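Local coordinates for protein TRAP dicarboxylate transporter, DctP subunit (Sulfurospirillum deleyianum, PDB 4OVS) that binds succinate and probably delivers it, as the periplasmic solute-binding subunit, to a TRAP-type dicarboxylate transporter, at residues Leu106-Arg111 against Glu300-Trp305; Ser173-Ala178 against Glu310-Gln315. One frame throughout, in Å; residues are numbered along the deposited sequence.

Interaction 1: residues Leu106-Arg111 against Glu300-Trp305; sequences LPFIFR and EQKAAW
Phe108 and Trp305 carry the same first torsion: each has CG anti to its carbonyl carbon and beside the backbone N (chi1 -65° and -76°), and with it the phenyl ring runs out from the loop to helix 299-310 while the indole leads away from the loop. The two side chains cross at an angle, the phenyl meeting the root of Trp305 rather than its indole: Phe108 CZ lies 4.1 Å from Trp305 CB, and Phe108 CE2 lies 3.9 Å from Trp305 O. Nearly one helical turn earlier, Lys302 stretches its fully extended chain past the phenyl, and its CE comes within 4.3 Å of Phe108 CE1. Phe108 sits at the third position of a type II beta turn, Leu106 to Ile109, with a positive phi of 67°, and this turn presents the ring to the helix. Farther along this helix of the TRAP solute-binding protein fold, Gln306 and Glu310 also touch the Phe108 side chain, and Met309 touches Pro107. The indole NE1 is hydrogen-bonded to Leu158 O. Between 106-111 and 300-305 the contact is made by the Phe108 ring alone; with no hydrogen bond across the pair, shape and burial, not a directional bond, set how the ring lies here.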
# COMPACT_ATOMS: atom_id res chain seq x y z
N LEU A 106 5.39 9.06 5.61
CA LEU A 106 6.26 9.51 6.70
C LEU A 106 6.11 8.60 7.91
O LEU A 106 5.01 8.21 8.27
CB LEU A 106 5.94 10.93 7.09
CG LEU A 106 6.32 12.00 6.07
CD1 LEU A 106 5.62 13.32 6.43
CD2 LEU A 106 7.85 12.15 6.01
N PRO A 107 7.22 8.23 8.53
CA PRO A 107 7.12 7.29 9.65
C PRO A 107 6.38 7.86 10.86
O PRO A 107 6.67 8.95 11.31
CB PRO A 107 8.58 6.96 9.97
CG PRO A 107 9.40 7.97 9.27
CD PRO A 107 8.60 8.44 8.08
N PHE A 108 5.39 7.12 11.34
CA PHE A 108 4.60 7.50 12.50
C PHE A 108 3.71 8.72 12.32
O PHE A 108 3.26 9.29 13.30
CB PHE A 108 5.49 7.72 13.72
CG PHE A 108 6.17 6.47 14.18
CD1 PHE A 108 5.50 5.56 14.98
CD2 PHE A 108 7.45 6.18 13.78
CE1 PHE A 108 6.10 4.38 15.40
CE2 PHE A 108 8.08 4.99 14.21
CZ PHE A 108 7.40 4.09 15.01
N ILE A 109 3.40 9.09 11.08
CA ILE A 109 2.53 10.25 10.84
C ILE A 109 1.07 9.98 11.27
O ILE A 109 0.38 10.87 11.78
CB ILE A 109 2.63 10.74 9.35
CG1 ILE A 109 1.87 12.06 9.16
CG2 ILE A 109 2.06 9.74 8.40
CD1 ILE A 109 2.73 13.28 9.15
N PHE A 110 0.60 8.75 11.11
CA PHE A 110 -0.78 8.41 11.47
C PHE A 110 -0.80 7.69 12.84
O PHE A 110 -0.11 6.68 13.00
CB PHE A 110 -1.44 7.50 10.42
CG PHE A 110 -1.66 8.16 9.06
CD1 PHE A 110 -2.59 9.18 8.89
CD2 PHE A 110 -0.94 7.75 7.96
CE1 PHE A 110 -2.78 9.79 7.64
CE2 PHE A 110 -1.12 8.36 6.72
CZ PHE A 110 -2.04 9.39 6.56
N ARG A 111 -1.61 8.19 13.78
CA ARG A 111 -1.66 7.68 15.15
C ARG A 111 -2.43 6.40 15.23
O ARG A 111 -2.17 5.59 16.12
CB ARG A 111 -2.40 8.65 16.07
CG ARG A 111 -1.81 10.00 16.17
CD ARG A 111 -2.46 10.78 17.28
NE ARG A 111 -3.89 11.02 17.07
CZ ARG A 111 -4.40 11.94 16.24
NH1 ARG A 111 -3.60 12.71 15.50
NH2 ARG A 111 -5.71 12.09 16.14
N GLU A 300 9.54 1.81 25.57
CA GLU A 300 10.89 2.33 25.51
C GLU A 300 11.40 2.12 24.09
O GLU A 300 11.92 3.04 23.46
CB GLU A 300 11.76 1.61 26.54
CG GLU A 300 13.05 2.32 26.91
CD GLU A 300 13.63 1.86 28.26
OE1 GLU A 300 13.01 0.97 28.89
OE2 GLU A 300 14.68 2.38 28.69
N GLN A 301 11.25 0.89 23.59
CA GLN A 301 11.65 0.55 22.22
C GLN A 301 10.88 1.36 21.17
O GLN A 301 11.45 1.82 20.18
CB GLN A 301 11.49 -0.95 21.98
CG GLN A 301 12.48 -1.80 22.81
CD GLN A 301 12.17 -3.29 22.81
OE1 GLN A 301 11.05 -3.72 22.52
NE2 GLN A 301 13.17 -4.08 23.13
N LYS A 302 9.58 1.56 21.39
CA LYS A 302 8.79 2.33 20.43
C LYS A 302 9.22 3.80 20.35
O LYS A 302 9.28 4.39 19.27
CB LYS A 302 7.32 2.28 20.80
CG LYS A 302 6.45 3.08 19.87
CD LYS A 302 4.99 2.85 20.18
CE LYS A 302 4.11 3.54 19.15
NZ LYS A 302 2.70 3.73 19.64
N ALA A 303 9.52 4.39 21.49
CA ALA A 303 9.96 5.76 21.55
C ALA A 303 11.20 5.95 20.70
O ALA A 303 11.31 6.88 19.92
CB ALA A 303 10.25 6.12 22.96
N ALA A 304 12.15 5.04 20.87
CA ALA A 304 13.44 5.16 20.21
C ALA A 304 13.28 5.06 18.69
O ALA A 304 14.01 5.70 17.92
CB ALA A 304 14.36 4.08 20.71
N TRP A 305 12.33 4.24 18.26
CA TRP A 305 12.02 4.18 16.85
C TRP A 305 11.42 5.50 16.37
O TRP A 305 11.74 5.97 15.27
CB TRP A 305 11.05 3.03 16.57
CG TRP A 305 11.74 1.70 16.58
CD1 TRP A 305 11.65 0.73 17.54
CD2 TRP A 305 12.61 1.19 15.58
NE1 TRP A 305 12.42 -0.34 17.21
CE2 TRP A 305 13.03 -0.09 16.01
CE3 TRP A 305 13.10 1.69 14.37
CZ2 TRP A 305 13.90 -0.87 15.26
CZ3 TRP A 305 13.96 0.91 13.62
CH2 TRP A 305 14.35 -0.36 14.07

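Interaction 2: residues Ser173-Ala178 against Glu310-Gln315; sequences SHVLEA and EAIYPQ
Ile312 projects from the connection between helices 299-310 and 317-330 onto helix 174-181, a piece of helix-to-loop packing within the solute-binding protein fold of TRAP transporters. The connection opens with a type I beta turn from Glu310 to Tyr313, closed by Tyr313 N to Glu310 O at 2.9 Å, and Ile312 occupies its third position. From there its CA-CB bond heads for the helix. CG1 stands between the backbone N and the carbonyl carbon (chi1 76°), normally a disfavoured setting for this residue, while CG2 lies beside the backbone N. Ile312 CD1 lies between Val175 and Ala178, about one turn apart: it comes 3.7 Å from Val175 O and also meets both side chains, each through a carbon 4.3 Å away, CG1 of Val175 and CB of Ala178. The shorter branch, Ile312 CG2, lies against Ala178 O at 3.8 Å. Val175 also touches Ile320 of helix 317-330. Just before it, Ser173 is the N-cap of helix 174-181: its OG accepts a weak, bent bond from Val175 N, which is hydrogen-bonded to Gln102 OE1 as well, and is itself also hydrogen-bonded to Asp105. Tyr313 starts off in the other direction, and its hydroxyl is hydrogen-bonded to Pro107 O of the 106-111 loop. At Pro314 the chain enters a 3-10 segment, and Gln315 heads for the helix again, its extended chain bringing OE1 to 3.9 Å from Ala178 CB.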
# COMPACT_ATOMS: atom_id res chain seq x y z
N SER A 173 10.24 5.48 -3.10
CA SER A 173 9.84 6.68 -2.41
C SER A 173 11.01 7.27 -1.67
O SER A 173 11.65 6.58 -0.88
CB SER A 173 8.77 6.33 -1.38
OG SER A 173 8.57 7.43 -0.50
N HIS A 174 11.29 8.55 -1.90
CA HIS A 174 12.42 9.19 -1.23
C HIS A 174 12.23 9.21 0.28
O HIS A 174 13.20 9.13 1.02
CB HIS A 174 12.67 10.60 -1.77
CG HIS A 174 13.01 10.61 -3.22
ND1 HIS A 174 12.41 11.47 -4.12
CD2 HIS A 174 13.88 9.87 -3.94
CE1 HIS A 174 12.90 11.26 -5.33
NE2 HIS A 174 13.79 10.29 -5.25
N VAL A 175 10.99 9.23 0.75
CA VAL A 175 10.78 9.24 2.19
C VAL A 175 11.23 7.92 2.82
O VAL A 175 11.91 7.90 3.85
CB VAL A 175 9.33 9.53 2.56
CG1 VAL A 175 8.98 8.88 3.91
CG2 VAL A 175 9.06 11.05 2.54
N LEU A 176 10.84 6.81 2.21
CA LEU A 176 11.28 5.49 2.69
C LEU A 176 12.78 5.28 2.61
O LEU A 176 13.34 4.61 3.46
CB LEU A 176 10.61 4.38 1.92
CG LEU A 176 9.09 4.43 1.96
CD1 LEU A 176 8.56 3.31 1.11
CD2 LEU A 176 8.51 4.37 3.38
N GLU A 177 13.46 5.83 1.60
CA GLU A 177 14.90 5.59 1.56
C GLU A 177 15.58 6.43 2.63
O GLU A 177 16.56 6.01 3.23
CB GLU A 177 15.54 5.74 0.16
CG GLU A 177 15.26 6.97 -0.62
CD GLU A 177 15.86 6.89 -2.03
OE1 GLU A 177 15.09 6.84 -3.02
OE2 GLU A 177 17.11 6.87 -2.15
N ALA A 178 15.05 7.61 2.87
CA ALA A 178 15.51 8.44 3.98
C ALA A 178 15.27 7.74 5.33
O ALA A 178 16.10 7.78 6.22
CB ALA A 178 14.80 9.79 3.93
N GLU A 310 11.47 10.01 12.89
CA GLU A 310 10.85 11.30 12.62
C GLU A 310 11.88 12.36 12.29
O GLU A 310 11.55 13.39 11.68
CB GLU A 310 10.00 11.74 13.80
CG GLU A 310 8.73 10.92 13.89
CD GLU A 310 8.14 10.92 15.27
OE1 GLU A 310 8.65 11.67 16.13
OE2 GLU A 310 7.18 10.14 15.49
N ALA A 311 13.13 12.11 12.66
CA ALA A 311 14.18 13.09 12.42
C ALA A 311 14.30 13.44 10.94
O ALA A 311 14.91 14.44 10.58
CB ALA A 311 15.54 12.58 12.96
N ILE A 312 13.70 12.62 10.08
CA ILE A 312 13.80 12.83 8.65
C ILE A 312 12.81 13.89 8.10
O ILE A 312 12.93 14.32 6.95
CB ILE A 312 13.58 11.51 7.89
CG1 ILE A 312 12.10 11.14 7.86
CG2 ILE A 312 14.41 10.35 8.53
CD1 ILE A 312 11.81 9.93 7.00
N TYR A 313 11.81 14.28 8.90
CA TYR A 313 10.71 15.11 8.37
C TYR A 313 11.22 16.40 7.70
O TYR A 313 10.74 16.78 6.62
CB TYR A 313 9.70 15.48 9.47
CG TYR A 313 8.66 14.43 9.87
CD1 TYR A 313 8.92 13.07 9.78
CD2 TYR A 313 7.43 14.82 10.38
CE1 TYR A 313 7.96 12.12 10.18
CE2 TYR A 313 6.48 13.89 10.78
CZ TYR A 313 6.75 12.54 10.68
OH TYR A 313 5.76 11.65 11.08
N PRO A 314 12.17 17.10 8.34
CA PRO A 314 12.55 18.39 7.75
C PRO A 314 13.16 18.31 6.36
O PRO A 314 13.02 19.23 5.57
CB PRO A 314 13.55 18.94 8.76
CG PRO A 314 13.06 18.41 10.06
CD PRO A 314 12.56 17.01 9.76
N GLN A 315 13.84 17.22 6.06
CA GLN A 315 14.36 16.98 4.72
C GLN A 315 13.25 17.14 3.66
O GLN A 315 13.54 17.36 2.49
CB GLN A 315 14.91 15.56 4.61
CG GLN A 315 15.88 15.14 5.72
CD GLN A 315 16.45 13.77 5.47
OE1 GLN A 315 16.46 13.28 4.33
NE2 GLN A 315 16.92 13.12 6.52

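How the interactions relate
Interactions 1 and 2 have centres 13 Å apart and meet directly, because the 106-111 loop of interaction 1 also touches the 310-315 connection of interaction 2. Tyr313 OH lies 2.9 Å from Pro107 O, a probable hydrogen bond, and Pro107 CD packs on Ile312 CD1 at 3.7 Å. Phe108 CB likewise lies 3.4 Å from Glu310 OE2. Helix 299-310 and the connection that follows it thus run past the loop and on to helix 174-181, itself touched by Leu106 and Pro107. The segments of the two interactions alternate along the chain, 106-111, 173-178, 300-305, 310-315. Both contacts are away from the succinate-binding residues; the Val175 side chain is about 14 Å from the bound succinate.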